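Local coordinates for protein colicin B (Escherichia coli, PDB 1RH1) that forms pores in the cytoplasmic membrane of Escherichia coli and its close relatives, depolarising it and dissipating the energy of the attacked cell, at residues A[337-342]-A[477-482]; A[329-334]-A[471-476]; A[50-55]-A[75-80]; A[104-109]-A[182-187]. All coordinates share one frame; numbering follows the deposited sequence.

How the contacts relate
Contacts 1 and 2 lie in the helical pore-forming domain and share helix 291-340; its last turns meet the end of helix 457-472 and the turn after it in contact 2, and the start of helix 479-495 in contact 1. Their centres are 10 Å apart, and V482 O packs on L472 CD1 between them. Contact 1 is a surface contact of an aromatic face, whereas contact 2 is partly buried and aliphatic, with one serine hydroxyl. Contacts 3 and 4 belong to the N-terminal half. Contact 4 is buried, a leucine on a strand; contact 3, on the surface between two loops, alone has a hydrogen bond across it. The centres of contacts 1 and 3 are about 92 Å apart.

Contact 1 of 4, residues A[337-342]-A[477-482]; sequences GEYLGD and LSATVV
At the end of the long helix 291-340, Y339 lays its ring against the first turn of helix 479-495, meeting A479 and, at its far end, T480. The methyl of A479 sits over the middle of one ring face: CB is 4.0 Å from the centroid of the Y339 ring and only 9° off its normal, a CH-pi contact. The carbonyl O of A479 comes closest to the CD2-CE2 side of the ring, while Y339 OH reaches as far as T480 CA, 4.2 Å away. With CG anti to the backbone N (chi1 176°), the ring is carried out from its helix and across to the alanine. Helix 479-495 and helix 457-472 before it match two predicted transmembrane segments, consistent with the hydrophobic helical hairpin of channel-forming colicins. S478 is the N-cap of helix 479-495, and its backbone O accepts V482 N at 2.9 Å. Across the contact, G341, the first residue after helix 291-340, has a positive phi, while its N still bonds to G337 O at 2.8 Å; it is also the N-cap of helix 342-357. V482 touches K335 and V336, while T480 and V481 lean on D388 of helix 386-398.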
loop_
_atom_site.group_PDB
_atom_site.type_symbol
_atom_site.label_atom_id
_atom_site.label_comp_id
_atom_site.label_asym_id
_atom_site.label_seq_id
_atom_site.Cartn_x
_atom_site.Cartn_y
_atom_site.Cartn_z
ATOM N N GLY A 337 29.962 16.111 24.404
ATOM C CA GLY A 337 29.289 17.249 24.998
ATOM C C GLY A 337 29.756 17.603 26.401
ATOM O O GLY A 337 30.224 18.738 26.545
ATOM N N GLU A 338 29.708 16.720 27.430
ATOM C CA GLU A 338 30.157 17.102 28.770
ATOM C C GLU A 338 31.698 17.314 28.846
ATOM O O GLU A 338 32.352 17.164 29.881
ATOM C CB GLU A 338 29.641 16.027 29.843
ATOM C CG GLU A 338 28.120 15.978 30.335
ATOM C CD GLU A 338 27.489 16.778 31.540
ATOM O OE1 GLU A 338 26.754 16.197 32.344
ATOM O OE2 GLU A 338 27.621 17.996 31.655
ATOM N N TYR A 339 32.328 17.767 27.748
ATOM C CA TYR A 339 33.727 18.186 27.657
ATOM C C TYR A 339 33.845 19.377 26.690
ATOM O O TYR A 339 34.540 20.340 27.000
ATOM C CB TYR A 339 34.657 17.032 27.150
ATOM C CG TYR A 339 36.088 17.530 26.982
ATOM C CD1 TYR A 339 36.774 18.062 28.086
ATOM C CD2 TYR A 339 36.676 17.563 25.718
ATOM C CE1 TYR A 339 38.036 18.638 27.931
ATOM C CE2 TYR A 339 37.942 18.140 25.557
ATOM C CZ TYR A 339 38.607 18.678 26.662
ATOM O OH TYR A 339 39.831 19.292 26.496
ATOM N N LEU A 340 33.212 19.340 25.511
ATOM C CA LEU A 340 33.297 20.415 24.536
ATOM C C LEU A 340 32.220 21.461 24.647
ATOM O O LEU A 340 32.308 22.511 23.998
ATOM C CB LEU A 340 33.224 19.912 23.102
ATOM C CG LEU A 340 34.462 19.369 22.453
ATOM C CD1 LEU A 340 34.170 19.118 21.012
ATOM C CD2 LEU A 340 35.582 20.369 22.516
ATOM N N GLY A 341 31.186 21.168 25.438
ATOM C CA GLY A 341 30.119 22.133 25.612
ATOM C C GLY A 341 28.790 21.680 25.054
ATOM O O GLY A 341 28.653 20.698 24.317
ATOM N N ASP A 342 27.807 22.480 25.456
ATOM C CA ASP A 342 26.407 22.230 25.142
ATOM C C ASP A 342 25.952 22.758 23.784
ATOM O O ASP A 342 24.904 22.353 23.266
ATOM C CB ASP A 342 25.565 22.809 26.303
ATOM C CG ASP A 342 25.837 22.066 27.625
ATOM O OD1 ASP A 342 25.349 20.936 27.792
ATOM O OD2 ASP A 342 26.559 22.610 28.476
ATOM N N LEU A 477 40.121 6.460 25.045
ATOM C CA LEU A 477 40.911 7.662 24.743
ATOM C C LEU A 477 40.679 8.769 25.769
ATOM O O LEU A 477 39.585 8.877 26.339
ATOM C CB LEU A 477 40.560 8.265 23.373
ATOM C CG LEU A 477 40.433 7.451 22.102
ATOM C CD1 LEU A 477 39.760 8.323 21.066
ATOM C CD2 LEU A 477 41.779 6.932 21.649
ATOM N N SER A 478 41.690 9.637 25.973
ATOM C CA SER A 478 41.580 10.745 26.906
ATOM C C SER A 478 40.585 11.825 26.465
ATOM O O SER A 478 40.115 11.799 25.329
ATOM C CB SER A 478 42.962 11.348 27.097
ATOM O OG SER A 478 43.347 12.330 26.144
ATOM N N ALA A 479 40.222 12.788 27.314
ATOM C CA ALA A 479 39.292 13.838 26.938
ATOM C C ALA A 479 39.724 14.797 25.831
ATOM O O ALA A 479 38.885 15.323 25.085
ATOM C CB ALA A 479 38.963 14.692 28.129
ATOM N N THR A 480 41.037 15.015 25.685
ATOM C CA THR A 480 41.545 15.939 24.677
ATOM C C THR A 480 41.245 15.368 23.321
ATOM O O THR A 480 40.665 16.030 22.466
ATOM C CB THR A 480 43.043 16.130 24.758
ATOM O OG1 THR A 480 43.395 16.113 26.124
ATOM C CG2 THR A 480 43.475 17.456 24.167
ATOM N N VAL A 481 41.600 14.083 23.243
ATOM C CA VAL A 481 41.425 13.227 22.093
ATOM C C VAL A 481 39.946 13.042 21.812
ATOM O O VAL A 481 39.550 13.364 20.699
ATOM C CB VAL A 481 42.117 11.899 22.383
ATOM C CG1 VAL A 481 42.061 10.985 21.187
ATOM C CG2 VAL A 481 43.575 12.175 22.682
ATOM N N VAL A 482 39.091 12.580 22.735
ATOM C CA VAL A 482 37.652 12.439 22.487
ATOM C C VAL A 482 37.035 13.724 21.929
ATOM O O VAL A 482 36.130 13.668 21.095
ATOM C CB VAL A 482 36.955 12.027 23.805
ATOM C CG1 VAL A 482 35.428 12.015 23.740
ATOM C CG2 VAL A 482 37.424 10.614 24.075
#

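Contact 2 of 4, residues A[329-334]-A[471-476]; sequences IISVGD and ALIAFG
I473 points its side chain at S331 and V332 on helix 291-340, and nearly every atom along it finds one of them. CB stands 4.1 Å from S331 OG. The branch methyl CG2 wedges between the two neighbours, near the serine hydroxyl and 3.7 Å from V332 CG2. Along the other branch, CG1 lies between the backbone N and the carbonyl carbon (chi1 65°), and CD1 at its end comes within 3.6 Å of S331 OG. Carbons of I473 thus lie against the hydroxyl, whose hydrogen bond is to V328 O, one turn back in its own helix. I473 is the first residue to leave helical angles after helix 457-472, and A474 N still bonds to A471 O at 3.2 Å. The turn that follows leads to helix 479-495, probably as the tip of the hydrophobic hairpin of pore-forming colicins. L472, just before the turn, sends CD2 to V332 CG1 at 3.9 Å; its side chain meets that of V332 at about a right angle, as I473 also does. V332 and L472 are buried and both touch I489 of helix 479-495. K335 NZ, one turn beyond S331, donates a hydrogen bond to L472 O.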
loop_
_atom_site.group_PDB
_atom_site.type_symbol
_atom_site.label_atom_id
_atom_site.label_comp_id
_atom_site.label_asym_id
_atom_site.label_seq_id
_atom_site.Cartn_x
_atom_site.Cartn_y
_atom_site.Cartn_z
ATOM N N ILE A 329 24.512 9.028 17.244
ATOM C CA ILE A 329 24.969 10.392 17.021
ATOM C C ILE A 329 24.589 11.242 18.219
ATOM O O ILE A 329 25.283 12.205 18.513
ATOM C CB ILE A 329 24.327 10.945 15.715
ATOM C CG1 ILE A 329 24.841 10.144 14.548
ATOM C CG2 ILE A 329 24.652 12.409 15.496
ATOM C CD1 ILE A 329 26.368 9.985 14.460
ATOM N N ILE A 330 23.516 10.914 18.944
ATOM C CA ILE A 330 23.173 11.696 20.109
ATOM C C ILE A 330 23.983 11.329 21.310
ATOM O O ILE A 330 24.296 12.228 22.094
ATOM C CB ILE A 330 21.699 11.547 20.391
ATOM C CG1 ILE A 330 21.059 12.506 19.397
ATOM C CG2 ILE A 330 21.280 11.867 21.843
ATOM C CD1 ILE A 330 19.539 12.315 19.301
ATOM N N SER A 331 24.315 10.039 21.435
ATOM C CA SER A 331 25.193 9.600 22.499
ATOM C C SER A 331 26.546 10.300 22.325
ATOM O O SER A 331 27.024 10.873 23.289
ATOM C CB SER A 331 25.332 8.088 22.428
ATOM O OG SER A 331 26.551 7.643 21.816
ATOM N N VAL A 332 27.146 10.333 21.119
ATOM C CA VAL A 332 28.400 11.020 20.809
ATOM C C VAL A 332 28.303 12.461 21.273
ATOM O O VAL A 332 29.188 13.012 21.912
ATOM C CB VAL A 332 28.646 10.932 19.270
ATOM C CG1 VAL A 332 29.642 11.974 18.745
ATOM C CG2 VAL A 332 29.177 9.537 18.988
ATOM N N GLY A 333 27.149 13.043 20.986
ATOM C CA GLY A 333 26.839 14.397 21.380
ATOM C C GLY A 333 26.909 14.522 22.880
ATOM O O GLY A 333 27.591 15.417 23.365
ATOM N N ASP A 334 26.258 13.594 23.590
ATOM C CA ASP A 334 26.287 13.582 25.032
ATOM C C ASP A 334 27.716 13.398 25.512
ATOM O O ASP A 334 28.166 14.344 26.157
ATOM C CB ASP A 334 25.382 12.461 25.576
ATOM C CG ASP A 334 23.857 12.683 25.482
ATOM O OD1 ASP A 334 23.108 11.730 25.686
ATOM O OD2 ASP A 334 23.383 13.791 25.224
ATOM N N ALA A 471 32.348 3.827 17.332
ATOM C CA ALA A 471 33.733 3.499 17.563
ATOM C C ALA A 471 34.201 4.509 18.588
ATOM O O ALA A 471 34.892 4.067 19.493
ATOM C CB ALA A 471 34.585 3.664 16.317
ATOM N N LEU A 472 33.838 5.822 18.513
ATOM C CA LEU A 472 34.235 6.868 19.479
ATOM C C LEU A 472 33.652 6.653 20.870
ATOM O O LEU A 472 34.384 6.838 21.847
ATOM C CB LEU A 472 33.805 8.270 19.010
ATOM C CG LEU A 472 33.847 9.464 19.980
ATOM C CD1 LEU A 472 35.267 9.813 20.317
ATOM C CD2 LEU A 472 33.274 10.699 19.342
ATOM N N ILE A 473 32.381 6.228 21.013
ATOM C CA ILE A 473 31.826 6.015 22.341
ATOM C C ILE A 473 32.350 4.725 22.944
ATOM O O ILE A 473 31.897 4.314 24.012
ATOM C CB ILE A 473 30.267 5.930 22.366
ATOM C CG1 ILE A 473 29.800 4.714 21.615
ATOM C CG2 ILE A 473 29.663 7.206 21.781
ATOM C CD1 ILE A 473 28.293 4.512 21.784
ATOM N N ALA A 474 33.318 4.085 22.283
ATOM C CA ALA A 474 33.903 2.817 22.709
ATOM C C ALA A 474 35.414 2.862 22.751
ATOM O O ALA A 474 36.054 1.894 23.159
ATOM C CB ALA A 474 33.524 1.689 21.749
ATOM N N PHE A 475 36.026 3.950 22.302
ATOM C CA PHE A 475 37.466 3.989 22.302
ATOM C C PHE A 475 38.004 4.286 23.682
ATOM O O PHE A 475 37.403 5.045 24.454
ATOM C CB PHE A 475 37.961 5.053 21.371
ATOM C CG PHE A 475 38.010 4.712 19.899
ATOM C CD1 PHE A 475 38.239 5.759 18.990
ATOM C CD2 PHE A 475 37.864 3.396 19.450
ATOM C CE1 PHE A 475 38.328 5.491 17.629
ATOM C CE2 PHE A 475 37.953 3.138 18.088
ATOM C CZ PHE A 475 38.185 4.182 17.188
ATOM N N GLY A 476 39.133 3.647 23.999
ATOM C CA GLY A 476 39.816 3.997 25.228
ATOM C C GLY A 476 40.677 5.230 24.941
ATOM O O GLY A 476 41.856 5.070 24.572
#

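Contact 3 of 4, residues A[50-55]-A[75-80]; sequences GDYSPQ and DKELEE
G50 and E80 bring their backbones closest, with CA atoms 6.5 Å apart, where two loops without regular helix or strand run past each other; G50 CA is 4.2 Å from E80 O. Y52 reaches across from 50-55, and its hydroxyl gives the hydrogen bond of the contact: Y52 OH donates to E77 OE1 at 2.8 Å. The acceptor uses its anti lone pair, the one turned away from the other carboxylate oxygen. Ring and carboxylate planes are 51° apart, and the two side chains meet at about a right angle. E77 reaches the hydroxyl by a chain extended beyond CG (chi2 174°), and its CB also passes 3.7 Å from Y52 OH. The carbonyl O of E80 lies at the ring edge, in its plane, 3.7 Å from Y52 CE1, whereas the E80 side chain, bent at chi2, leads its end away. Around the contact, the backbone of G50 is hydrogen-bonded to that of G81, Y52 touches D82, and E77 touches L59. The loop with 50-55 precedes strand 62-64, and that with 75-80 follows strand 70-73. The tyrosine projects just after an inverse gamma turn centred on D51, with a weak bond from Y52 N back to G50 O.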
loop_
_atom_site.group_PDB
_atom_site.type_symbol
_atom_site.label_atom_id
_atom_site.label_comp_id
_atom_site.label_asym_id
_atom_site.label_seq_id
_atom_site.Cartn_x
_atom_site.Cartn_y
_atom_site.Cartn_z
ATOM N N GLY A 50 -40.227 -7.644 -29.732
ATOM C CA GLY A 50 -40.663 -8.926 -29.183
ATOM C C GLY A 50 -41.858 -8.778 -28.262
ATOM O O GLY A 50 -42.401 -7.684 -28.076
ATOM N N ASP A 51 -42.240 -9.910 -27.678
ATOM C CA ASP A 51 -43.329 -9.937 -26.720
ATOM C C ASP A 51 -42.849 -9.491 -25.337
ATOM O O ASP A 51 -42.590 -10.280 -24.426
ATOM C CB ASP A 51 -43.875 -11.346 -26.710
ATOM C CG ASP A 51 -45.109 -11.553 -25.853
ATOM O OD1 ASP A 51 -46.103 -10.836 -26.008
ATOM O OD2 ASP A 51 -45.068 -12.458 -25.024
ATOM N N TYR A 52 -42.686 -8.169 -25.211
ATOM C CA TYR A 52 -42.233 -7.466 -24.015
ATOM C C TYR A 52 -43.023 -6.188 -23.739
ATOM O O TYR A 52 -43.809 -5.708 -24.567
ATOM C CB TYR A 52 -40.775 -7.094 -24.160
ATOM C CG TYR A 52 -39.921 -8.316 -24.422
ATOM C CD1 TYR A 52 -39.510 -8.587 -25.723
ATOM C CD2 TYR A 52 -39.593 -9.185 -23.376
ATOM C CE1 TYR A 52 -38.772 -9.740 -25.979
ATOM C CE2 TYR A 52 -38.856 -10.338 -23.637
ATOM C CZ TYR A 52 -38.455 -10.608 -24.941
ATOM O OH TYR A 52 -37.769 -11.766 -25.220
ATOM N N SER A 53 -42.806 -5.584 -22.567
ATOM C CA SER A 53 -43.539 -4.380 -22.216
ATOM C C SER A 53 -42.939 -3.078 -22.771
ATOM O O SER A 53 -41.717 -2.872 -22.735
ATOM C CB SER A 53 -43.641 -4.318 -20.702
ATOM O OG SER A 53 -44.667 -3.406 -20.338
ATOM N N PRO A 54 -43.811 -2.184 -23.291
ATOM C CA PRO A 54 -43.482 -0.945 -23.988
ATOM C C PRO A 54 -42.869 0.144 -23.168
ATOM O O PRO A 54 -42.491 1.168 -23.732
ATOM C CB PRO A 54 -44.759 -0.485 -24.586
ATOM C CG PRO A 54 -45.727 -0.942 -23.532
ATOM C CD PRO A 54 -45.257 -2.354 -23.304
ATOM N N GLN A 55 -42.834 -0.099 -21.843
ATOM C CA GLN A 55 -42.231 0.757 -20.836
ATOM C C GLN A 55 -40.840 1.194 -21.176
ATOM O O GLN A 55 -40.411 2.266 -20.782
ATOM C CB GLN A 55 -42.175 0.046 -19.535
ATOM C CG GLN A 55 -43.593 -0.051 -19.042
ATOM C CD GLN A 55 -43.807 -0.727 -17.695
ATOM O OE1 GLN A 55 -44.942 -1.089 -17.345
ATOM N NE2 GLN A 55 -42.747 -0.914 -16.910
ATOM N N ASP A 75 -28.175 -7.461 -22.325
ATOM C CA ASP A 75 -29.026 -7.748 -23.499
ATOM C C ASP A 75 -29.395 -9.241 -23.554
ATOM O O ASP A 75 -29.318 -9.903 -24.598
ATOM C CB ASP A 75 -28.323 -7.363 -24.830
ATOM C CG ASP A 75 -27.897 -5.907 -25.007
ATOM O OD1 ASP A 75 -26.839 -5.673 -25.598
ATOM O OD2 ASP A 75 -28.616 -5.008 -24.580
ATOM N N LYS A 76 -29.831 -9.772 -22.399
ATOM C CA LYS A 76 -30.161 -11.184 -22.273
ATOM C C LYS A 76 -30.958 -11.732 -23.424
ATOM O O LYS A 76 -30.635 -12.798 -23.926
ATOM C CB LYS A 76 -30.976 -11.495 -21.009
ATOM C CG LYS A 76 -30.902 -13.007 -20.730
ATOM C CD LYS A 76 -31.685 -13.528 -19.524
ATOM C CE LYS A 76 -31.487 -15.050 -19.380
ATOM N NZ LYS A 76 -32.377 -15.658 -18.396
ATOM N N GLU A 77 -31.937 -10.915 -23.838
ATOM C CA GLU A 77 -32.909 -11.228 -24.880
ATOM C C GLU A 77 -33.089 -10.188 -25.988
ATOM O O GLU A 77 -34.186 -10.017 -26.515
ATOM C CB GLU A 77 -34.240 -11.508 -24.174
ATOM C CG GLU A 77 -34.223 -12.928 -23.645
ATOM C CD GLU A 77 -35.400 -13.378 -22.791
ATOM O OE1 GLU A 77 -36.532 -12.948 -23.022
ATOM O OE2 GLU A 77 -35.178 -14.194 -21.891
ATOM N N LEU A 78 -32.025 -9.512 -26.425
ATOM C CA LEU A 78 -32.156 -8.478 -27.438
ATOM C C LEU A 78 -32.670 -8.990 -28.788
ATOM O O LEU A 78 -33.606 -8.425 -29.376
ATOM C CB LEU A 78 -30.800 -7.776 -27.629
ATOM C CG LEU A 78 -30.780 -6.596 -28.613
ATOM C CD1 LEU A 78 -31.830 -5.573 -28.217
ATOM C CD2 LEU A 78 -29.422 -5.964 -28.641
ATOM N N GLU A 79 -32.036 -10.081 -29.237
ATOM C CA GLU A 79 -32.332 -10.776 -30.478
ATOM C C GLU A 79 -33.666 -11.499 -30.460
ATOM O O GLU A 79 -34.343 -11.697 -31.473
ATOM C CB GLU A 79 -31.204 -11.771 -30.772
ATOM C CG GLU A 79 -30.676 -12.722 -29.694
ATOM C CD GLU A 79 -29.884 -12.136 -28.511
ATOM O OE1 GLU A 79 -29.074 -11.213 -28.685
ATOM O OE2 GLU A 79 -30.062 -12.616 -27.392
ATOM N N GLU A 80 -34.041 -11.881 -29.240
ATOM C CA GLU A 80 -35.290 -12.556 -28.988
ATOM C C GLU A 80 -36.383 -11.440 -29.033
ATOM O O GLU A 80 -37.574 -11.701 -28.929
ATOM C CB GLU A 80 -34.999 -13.363 -27.623
ATOM C CG GLU A 80 -34.278 -14.820 -27.644
ATOM C CD GLU A 80 -32.791 -15.199 -27.247
ATOM O OE1 GLU A 80 -31.820 -14.655 -27.698
ATOM O OE2 GLU A 80 -32.517 -16.142 -26.526
#

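Contact 4 of 4, residues A[104-109]-A[182-187]; sequences TVLENG and MAIIGG
Between 104-109 and 182-187, L106 makes all the contacts from the helix, through its CD1 methyl and the CG behind it. The apolar part is a single side-chain pair: L106 CD1 meets I184 CG1 at 4.2 Å. A chi1 of 175° sets that CG1 anti to the backbone N of I184 and turns it toward the leucine methyl; I184 also touches A102 and R103 of the same helix, one turn earlier. The rest is methyl against backbone. L106 CD1 is 3.6 Å from I184 O and 3.9 Å from G186 N, near the peptide carbon of I185, while L106 CG keeps 3.8 Å from I184 O. G186 has no side chain, which leaves room for the methyl to settle on the main chain. This is a helix laid on a face of an antiparallel sheet in the N-terminal half; the axes of 104-109 and 182-186 approach to 9.2 Å, their directions 32° apart. Backbone hydrogen bonds hold strand 179-186 between its neighbours, I184 pairing with V123 of strand 121-128 and I185 with R170 of strand 169-176, and L106 touches both of those strands as well, at A121 and Y169. I185 points away from the helix and packs on A122, R170 and T172.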
loop_
_atom_site.group_PDB
_atom_site.type_symbol
_atom_site.label_atom_id
_atom_site.label_comp_id
_atom_site.label_asym_id
_atom_site.label_seq_id
_atom_site.Cartn_x
_atom_site.Cartn_y
_atom_site.Cartn_z
ATOM N N THR A 104 -17.926 -14.389 9.430
ATOM C CA THR A 104 -17.580 -14.933 10.728
ATOM C C THR A 104 -16.125 -15.335 10.758
ATOM O O THR A 104 -15.473 -15.004 11.735
ATOM C CB THR A 104 -18.428 -16.125 11.036
ATOM O OG1 THR A 104 -19.756 -15.667 11.123
ATOM C CG2 THR A 104 -18.065 -16.761 12.330
ATOM N N VAL A 105 -15.570 -15.991 9.735
ATOM C CA VAL A 105 -14.152 -16.318 9.701
ATOM C C VAL A 105 -13.316 -15.052 9.588
ATOM O O VAL A 105 -12.263 -14.965 10.223
ATOM C CB VAL A 105 -13.888 -17.254 8.521
ATOM C CG1 VAL A 105 -12.419 -17.544 8.321
ATOM C CG2 VAL A 105 -14.608 -18.554 8.817
ATOM N N LEU A 106 -13.775 -14.032 8.837
ATOM C CA LEU A 106 -13.023 -12.795 8.708
ATOM C C LEU A 106 -12.940 -12.121 10.053
ATOM O O LEU A 106 -11.820 -11.870 10.472
ATOM C CB LEU A 106 -13.668 -11.822 7.793
ATOM C CG LEU A 106 -12.817 -11.055 6.832
ATOM C CD1 LEU A 106 -13.567 -9.795 6.569
ATOM C CD2 LEU A 106 -11.472 -10.667 7.356
ATOM N N GLU A 107 -14.067 -11.892 10.754
ATOM C CA GLU A 107 -14.103 -11.258 12.075
ATOM C C GLU A 107 -13.217 -11.962 13.099
ATOM O O GLU A 107 -12.336 -11.347 13.695
ATOM C CB GLU A 107 -15.527 -11.233 12.589
ATOM C CG GLU A 107 -16.491 -10.307 11.842
ATOM C CD GLU A 107 -17.961 -10.315 12.307
ATOM O OE1 GLU A 107 -18.733 -9.483 11.816
ATOM O OE2 GLU A 107 -18.358 -11.146 13.140
ATOM N N ASN A 108 -13.420 -13.275 13.271
ATOM C CA ASN A 108 -12.570 -14.114 14.095
ATOM C C ASN A 108 -11.103 -13.973 13.732
ATOM O O ASN A 108 -10.298 -13.695 14.611
ATOM C CB ASN A 108 -12.912 -15.582 13.957
ATOM C CG ASN A 108 -14.183 -16.042 14.647
ATOM O OD1 ASN A 108 -14.329 -17.219 14.954
ATOM N ND2 ASN A 108 -15.154 -15.187 14.928
ATOM N N GLY A 109 -10.692 -14.091 12.476
ATOM C CA GLY A 109 -9.278 -14.001 12.168
ATOM C C GLY A 109 -8.677 -12.630 12.425
ATOM O O GLY A 109 -7.466 -12.500 12.643
ATOM N N MET A 182 -14.582 -15.438 -5.063
ATOM C CA MET A 182 -15.288 -14.240 -4.637
ATOM C C MET A 182 -15.241 -14.230 -3.121
ATOM O O MET A 182 -15.593 -15.223 -2.485
ATOM C CB MET A 182 -16.715 -14.261 -5.141
ATOM C CG MET A 182 -16.707 -14.013 -6.640
ATOM S SD MET A 182 -17.847 -12.713 -7.124
ATOM C CE MET A 182 -17.150 -11.407 -6.164
ATOM N N ALA A 183 -14.766 -13.116 -2.553
ATOM C CA ALA A 183 -14.478 -12.996 -1.137
ATOM C C ALA A 183 -15.026 -11.790 -0.431
ATOM O O ALA A 183 -15.476 -10.853 -1.076
ATOM C CB ALA A 183 -13.010 -12.931 -0.900
ATOM N N ILE A 184 -14.968 -11.781 0.907
ATOM C CA ILE A 184 -15.337 -10.615 1.691
ATOM C C ILE A 184 -14.085 -10.015 2.283
ATOM O O ILE A 184 -13.395 -10.641 3.076
ATOM C CB ILE A 184 -16.342 -11.001 2.804
ATOM C CG1 ILE A 184 -16.580 -9.783 3.659
ATOM C CG2 ILE A 184 -15.856 -12.180 3.618
ATOM C CD1 ILE A 184 -17.510 -10.077 4.823
ATOM N N ILE A 185 -13.735 -8.803 1.898
ATOM C CA ILE A 185 -12.563 -8.204 2.477
ATOM C C ILE A 185 -12.912 -7.267 3.602
ATOM O O ILE A 185 -14.038 -6.832 3.776
ATOM C CB ILE A 185 -11.760 -7.479 1.388
ATOM C CG1 ILE A 185 -12.556 -6.539 0.532
ATOM C CG2 ILE A 185 -11.221 -8.564 0.500
ATOM C CD1 ILE A 185 -11.747 -5.801 -0.549
ATOM N N GLY A 186 -11.937 -6.975 4.428
ATOM C CA GLY A 186 -12.124 -6.083 5.552
ATOM C C GLY A 186 -10.832 -5.910 6.314
ATOM O O GLY A 186 -9.792 -6.384 5.872
ATOM N N GLY A 187 -10.874 -5.198 7.436
ATOM C CA GLY A 187 -9.695 -5.112 8.277
ATOM C C GLY A 187 -8.960 -3.790 8.289
ATOM O O GLY A 187 -8.426 -3.432 9.333
#